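PDB 6P1C: Q protein from Phage 21, which probably binds DNA and regulates transcription as a phage antitermination factor of the Q type 1 family. Local coordinates for residues W19-G24 and S86-G91; Y101-R106 and P121-C126. One frame throughout, in Å; residues are numbered along the deposited sequence.

Contact 1. Residues W19-G24 and S86-G91; sequences WLELWG and SYYAHG. Residue 24 of segment 19-24 comes from a tag, linker or insertion.
The ring of Tyr88 lies against Leu20 and Glu21, and Tyr88 buries more surface here than any other residue of the two segments. Leu20 CB sits over the centre of the ring in a CH-pi contact, 3.7 Å from the centroid and only 10° off the ring normal. Farther along the same side chain, Leu20 CD1 reaches Tyr88 CE2 at 3.8 Å, so that the leucine runs from the middle of the face out to the hydroxyl half of the ring. The opposite face is covered from within 86-91 by Tyr87 CD1, and the tyrosine is therefore sandwiched between an aliphatic and an aromatic neighbour.

The two helices, 10-28 and 78-90, are part of an all-helical domain whose family belongs to the helix-turn-helix clan. The axes of their segments 19-24 and 86-90 approach to 7.8 Å, with 53° between their N-to-C directions, and Leu138 of helix 123-157 touches both Leu20 and Tyr88.

Where the backbones come nearest, two CA-H...O contacts run in both directions: Gly24 CA lies 3.4 Å from Tyr88 O, and Ala89 CA lies 3.5 Å from Gly24 O. Gly24 belongs to an insertion into the natural sequence.

Polar links are indirect. Glu21 starts out facing away, but its chain bends at chi2 and brings Glu21 OE2 to the CD1-CE1 side of the Tyr88 ring, 3.5 Å from Tyr88 CD1, with carboxylate and ring planes 65° apart. Glu21 OE2 accepts a hydrogen bond from a water at a short 2.5 Å, and the same water is hydrogen-bonded to Tyr87 OH, bridging the helices. At the far end of its ring Tyr88 OH is hydrogen-bonded to Asn17 ND2, while Trp23, which brushes Tyr88 CB, has its indole NE1 bonded to Ser67 OG on helix 60-74.

Contact 2. Residues Y101-R106 and P121-C126; sequences YHRVAR and PSLATC
His102 lays one face of its imidazole on the backbone of Ser122 and Leu123, with Ser122 C over the ring centre and Leu123 N displaced toward the rim, 3.7 Å above the plane. The pairing joins the C-terminal end of helix 94-102 to the N-terminal end of helix 123-157, with Ser122 in the N-cap position of the latter. The histidine gets there because its CG is anti to the backbone N (chi1 174°), which sends the ring across to the start of the other helix. His102 CE1 also comes within 3.1 Å of Pro121 O, which lies oblique to the ring plane.

Beside the imidazole, the sulfur of Cys126 fits against the last turn of helix 94-102; in one of its two modelled conformers Cys126 SG is 3.9 Å from Tyr101 CB and 3.8 Å from His102 N. Arg103 and Leu123 meet obliquely, Arg103 NH2 lying 4.0 Å from Leu123 CD1 and equally near Leu123 CD2.

In the next shell, Cys126 SG forms a disulfide with Cys112, which ties the helix start to the segment between the two helices. Leu123 packs on His95 and Ser99 of helix 94-102, whereas the Tyr101 ring leads away toward Lys79 and Ile83 of helix 78-90. The peptide under the imidazole is itself fixed by the first turn of its helix: Ser122 O accepts from Cys126 N at 3.2 Å and, from the same face of its plane, from Thr125 OG1 at 2.8 Å, with the hydroxyl donor tilted 28° from the carbonyl plane.

Overall arrangement
The contacts follow in series along the chain, contact 1 closing before contact 2 opens. Their centres are 23 Å apart and their nearest atoms about 6 Å apart, so they do not touch. Contact 1 is buried close to the centre of the chain, joining helix 10-28 to helix 78-90, whereas contact 2 lies at the surface, its centre about 20 Å from the centre of the chain. Helix 94-102 follows directly on helix 78-90 and leads from the first contact to the second. Helix 123-157 begins in contact 2 and also packs on contact 1 through Leu134 and Leu138, giving the buried interior and the outlying disulfide-bearing end one long helix in common.

Contact 1. Residues W19-G24 and S86-G91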
loop_
_atom_site.group_PDB
_atom_site.type_symbol
_atom_site.label_atom_id
_atom_site.label_comp_id
_atom_site.label_asym_id
_atom_site.label_seq_id
_atom_site.Cartn_x
_atom_site.Cartn_y
_atom_site.Cartn_z
ATOM N N TRP A 19 5.538 8.827 -3.071
ATOM C CA TRP A 19 4.276 9.283 -2.504
ATOM C C TRP A 19 3.698 8.243 -1.565
ATOM O O TRP A 19 3.158 8.589 -0.514
ATOM C CB TRP A 19 3.272 9.611 -3.608
ATOM C CG TRP A 19 3.422 11.014 -4.147
ATOM C CD1 TRP A 19 3.717 11.362 -5.412
ATOM C CD2 TRP A 19 3.282 12.235 -3.409
ATOM N NE1 TRP A 19 3.767 12.735 -5.530
ATOM C CE2 TRP A 19 3.505 13.296 -4.309
ATOM C CE3 TRP A 19 2.993 12.530 -2.075
ATOM C CZ2 TRP A 19 3.454 14.636 -3.919
ATOM C CZ3 TRP A 19 2.932 13.855 -1.685
ATOM C CH2 TRP A 19 3.158 14.896 -2.606
ATOM N N LEU A 20 3.766 6.963 -1.944
ATOM C CA LEU A 20 3.201 5.914 -1.102
ATOM C C LEU A 20 4.026 5.714 0.163
ATOM O O LEU A 20 3.466 5.364 1.199
ATOM C CB LEU A 20 3.078 4.600 -1.876
ATOM C CG LEU A 20 2.051 4.605 -3.024
ATOM C CD1 LEU A 20 2.043 3.298 -3.785
ATOM C CD2 LEU A 20 0.628 4.913 -2.520
ATOM N N GLU A 21 5.340 5.976 0.122
ATOM C CA GLU A 21 6.141 5.937 1.345
ATOM C C GLU A 21 5.726 7.052 2.300
ATOM O O GLU A 21 5.563 6.831 3.512
ATOM C CB GLU A 21 7.634 6.055 1.011
ATOM C CG GLU A 21 8.233 4.822 0.404
ATOM C CD GLU A 21 8.447 3.718 1.429
ATOM O OE1 GLU A 21 8.649 4.028 2.631
ATOM O OE2 GLU A 21 8.450 2.528 1.034
ATOM N N LEU A 22 5.581 8.273 1.772
ATOM C CA LEU A 22 5.158 9.379 2.626
ATOM C C LEU A 22 3.760 9.116 3.175
ATOM O O LEU A 22 3.498 9.327 4.369
ATOM C CB LEU A 22 5.199 10.695 1.849
ATOM C CG LEU A 22 6.574 11.185 1.417
ATOM C CD1 LEU A 22 6.477 12.392 0.485
ATOM C CD2 LEU A 22 7.410 11.551 2.637
ATOM N N TRP A 23 2.856 8.626 2.314
ATOM C CA TRP A 23 1.498 8.293 2.738
ATOM C C TRP A 23 1.504 7.196 3.792
ATOM O O TRP A 23 0.773 7.275 4.781
ATOM C CB TRP A 23 0.665 7.889 1.511
ATOM C CG TRP A 23 -0.634 7.232 1.801
ATOM C CD1 TRP A 23 -1.812 7.835 2.193
ATOM C CD2 TRP A 23 -0.919 5.831 1.702
ATOM N NE1 TRP A 23 -2.808 6.878 2.344
ATOM C CE2 TRP A 23 -2.276 5.647 2.058
ATOM C CE3 TRP A 23 -0.158 4.712 1.356
ATOM C CZ2 TRP A 23 -2.873 4.405 2.063
ATOM C CZ3 TRP A 23 -0.773 3.465 1.369
ATOM C CH2 TRP A 23 -2.111 3.330 1.728
ATOM N N GLY A 24 2.288 6.143 3.590
ATOM C CA GLY A 24 2.304 5.066 4.554
ATOM C C GLY A 24 2.787 5.526 5.914
ATOM O O GLY A 24 2.224 5.142 6.939
ATOM N N SER A 86 0.871 -3.402 4.781
ATOM C CA SER A 86 1.983 -3.982 5.523
ATOM C C SER A 86 3.303 -3.405 5.037
ATOM O O SER A 86 4.168 -3.040 5.843
ATOM C CB SER A 86 1.984 -5.504 5.395
ATOM O OG SER A 86 0.908 -6.078 6.107
ATOM N N TYR A 87 3.459 -3.276 3.719
ATOM C CA TYR A 87 4.726 -2.787 3.187
ATOM C C TYR A 87 4.892 -1.294 3.445
ATOM O O TYR A 87 5.893 -0.856 4.031
ATOM C CB TYR A 87 4.826 -3.075 1.688
ATOM C CG TYR A 87 6.118 -2.571 1.093
ATOM C CD1 TYR A 87 6.169 -1.373 0.402
ATOM C CD2 TYR A 87 7.301 -3.291 1.255
ATOM C CE1 TYR A 87 7.381 -0.893 -0.122
ATOM C CE2 TYR A 87 8.507 -2.836 0.728
ATOM C CZ TYR A 87 8.534 -1.639 0.043
ATOM O OH TYR A 87 9.707 -1.183 -0.470
ATOM N N TYR A 88 3.916 -0.490 3.028
ATOM C CA TYR A 88 4.116 0.953 3.094
ATOM C C TYR A 88 3.794 1.569 4.451
ATOM O O TYR A 88 4.494 2.487 4.890
ATOM C CB TYR A 88 3.287 1.653 2.012
ATOM C CG TYR A 88 3.891 1.546 0.629
ATOM C CD1 TYR A 88 5.070 2.206 0.313
ATOM C CD2 TYR A 88 3.287 0.773 -0.360
ATOM C CE1 TYR A 88 5.637 2.097 -0.954
ATOM C CE2 TYR A 88 3.841 0.665 -1.630
ATOM C CZ TYR A 88 5.007 1.332 -1.920
ATOM O OH TYR A 88 5.554 1.226 -3.176
ATOM N N ALA A 89 2.753 1.097 5.123
ATOM C CA ALA A 89 2.357 1.701 6.387
ATOM C C ALA A 89 3.160 1.103 7.534
ATOM O O ALA A 89 3.865 1.818 8.252
ATOM C CB ALA A 89 0.858 1.504 6.611
ATOM N N HIS A 90 3.069 -0.218 7.719
ATOM C CA HIS A 90 3.787 -0.870 8.807
ATOM C C HIS A 90 5.287 -0.854 8.579
ATOM O O HIS A 90 6.051 -0.913 9.543
ATOM C CB HIS A 90 3.302 -2.307 8.973
ATOM C CG HIS A 90 3.822 -2.983 10.208
ATOM N ND1 HIS A 90 3.971 -4.350 10.299
ATOM C CD2 HIS A 90 4.203 -2.484 11.408
ATOM C CE1 HIS A 90 4.443 -4.663 11.495
ATOM N NE2 HIS A 90 4.594 -3.548 12.187
ATOM N N GLY A 91 5.728 -0.760 7.333
ATOM C CA GLY A 91 7.146 -0.783 7.052
ATOM C C GLY A 91 7.759 -2.162 7.008
ATOM O O GLY A 91 8.989 -2.282 7.045
HETATM O O HOH W 1 9.591 1.495 -0.900
#

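Contact 2. Residues Y101-R106 and P121-C126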
loop_
_atom_site.group_PDB
_atom_site.type_symbol
_atom_site.label_atom_id
_atom_site.label_comp_id
_atom_site.label_asym_id
_atom_site.label_seq_id
_atom_site.Cartn_x
_atom_site.Cartn_y
_atom_site.Cartn_z
ATOM N N TYR A 101 3.697 -15.013 5.103
ATOM C CA TYR A 101 2.700 -15.790 4.371
ATOM C C TYR A 101 3.195 -17.189 4.030
ATOM O O TYR A 101 2.374 -18.082 3.788
ATOM C CB TYR A 101 2.268 -15.045 3.106
ATOM C CG TYR A 101 1.307 -13.926 3.414
ATOM C CD1 TYR A 101 -0.036 -14.189 3.663
ATOM C CD2 TYR A 101 1.739 -12.608 3.477
ATOM C CE1 TYR A 101 -0.928 -13.158 3.965
ATOM C CE2 TYR A 101 0.864 -11.583 3.770
ATOM C CZ TYR A 101 -0.470 -11.861 4.012
ATOM O OH TYR A 101 -1.338 -10.836 4.321
ATOM N N HIS A 102 4.511 -17.411 4.034
ATOM C CA HIS A 102 5.036 -18.742 3.765
ATOM C C HIS A 102 4.987 -19.630 4.996
ATOM O O HIS A 102 4.945 -20.855 4.864
ATOM C CB HIS A 102 6.477 -18.657 3.268
ATOM C CG HIS A 102 7.138 -19.992 3.097
ATOM N ND1 HIS A 102 6.551 -21.028 2.403
ATOM C CD2 HIS A 102 8.338 -20.456 3.519
ATOM C CE1 HIS A 102 7.362 -22.070 2.399
ATOM N NE2 HIS A 102 8.452 -21.751 3.073
ATOM N N ARG A 103 5.000 -19.040 6.191
ATOM C CA ARG A 103 4.977 -19.825 7.418
ATOM C C ARG A 103 3.686 -19.589 8.189
ATOM O O ARG A 103 3.717 -19.291 9.388
ATOM C CB ARG A 103 6.200 -19.486 8.270
ATOM C CG ARG A 103 7.504 -19.505 7.477
ATOM C CD ARG A 103 8.719 -19.229 8.350
ATOM N NE ARG A 103 9.604 -18.230 7.750
ATOM C CZ ARG A 103 10.527 -18.491 6.825
ATOM N NH1 ARG A 103 10.694 -19.730 6.377
ATOM N NH2 ARG A 103 11.284 -17.508 6.346
ATOM N N VAL A 104 2.548 -19.725 7.508
ATOM C CA VAL A 104 1.233 -19.595 8.123
ATOM C C VAL A 104 0.481 -20.909 7.941
ATOM O O VAL A 104 0.932 -21.820 7.248
ATOM C CB VAL A 104 0.416 -18.423 7.544
ATOM C CG1 VAL A 104 1.127 -17.106 7.800
ATOM C CG2 VAL A 104 0.158 -18.630 6.055
ATOM N N ALA A 105 -0.699 -20.983 8.557
ATOM C CA ALA A 105 -1.479 -22.213 8.611
ATOM C C ALA A 105 -2.590 -22.258 7.566
ATOM O O ALA A 105 -3.568 -22.993 7.742
ATOM C CB ALA A 105 -2.073 -22.396 10.009
ATOM N N ARG A 106 -2.463 -21.486 6.493
ATOM C CA ARG A 106 -3.420 -21.482 5.394
ATOM C C ARG A 106 -4.875 -21.420 5.886
ATOM O O ARG A 106 -5.694 -22.267 5.505
ATOM C CB ARG A 106 -3.216 -22.695 4.503
ATOM N N PRO A 121 5.804 -25.136 -2.344
ATOM C CA PRO A 121 5.965 -23.686 -2.148
ATOM C C PRO A 121 7.131 -23.384 -1.216
ATOM O O PRO A 121 7.231 -23.936 -0.118
ATOM C CB PRO A 121 4.623 -23.248 -1.544
ATOM C CG PRO A 121 4.081 -24.491 -0.887
ATOM C CD PRO A 121 4.560 -25.656 -1.740
ATOM N N SER A 122 8.009 -22.501 -1.663
ATOM C CA SER A 122 9.194 -22.100 -0.919
ATOM C C SER A 122 9.139 -20.601 -0.635
ATOM O O SER A 122 8.247 -19.888 -1.097
ATOM C CB SER A 122 10.470 -22.443 -1.697
ATOM O OG SER A 122 10.557 -21.656 -2.876
ATOM N N LEU A 123 10.125 -20.115 0.121
ATOM C CA LEU A 123 10.202 -18.687 0.396
ATOM C C LEU A 123 10.420 -17.886 -0.881
ATOM O O LEU A 123 9.931 -16.759 -0.994
ATOM C CB LEU A 123 11.323 -18.413 1.392
ATOM C CG LEU A 123 11.484 -16.961 1.846
ATOM C CD1 LEU A 123 10.270 -16.486 2.624
ATOM C CD2 LEU A 123 12.758 -16.812 2.682
ATOM N N ALA A 124 11.133 -18.450 -1.858
ATOM C CA ALA A 124 11.403 -17.716 -3.091
ATOM C C ALA A 124 10.123 -17.483 -3.888
ATOM O O ALA A 124 9.872 -16.371 -4.373
ATOM C CB ALA A 124 12.428 -18.467 -3.932
ATOM N N THR A 125 9.304 -18.527 -4.046
ATOM C CA THR A 125 8.056 -18.384 -4.789
ATOM C C THR A 125 7.109 -17.413 -4.093
ATOM O O THR A 125 6.412 -16.628 -4.752
ATOM C CB THR A 125 7.393 -19.752 -4.953
ATOM O OG1 THR A 125 7.070 -20.284 -3.661
ATOM C CG2 THR A 125 8.320 -20.713 -5.665
ATOM N N CYS A 126 7.074 -17.452 -2.756
ATOM C CA CYS A 126 6.217 -16.533 -2.018
ATOM C C CYS A 126 6.707 -15.097 -2.158
ATOM O O CYS A 126 5.894 -14.185 -2.331
ATOM C CB CYS A 126 6.146 -16.957 -0.551
ATOM S SG CYS A 126 4.805 -16.232 0.403
#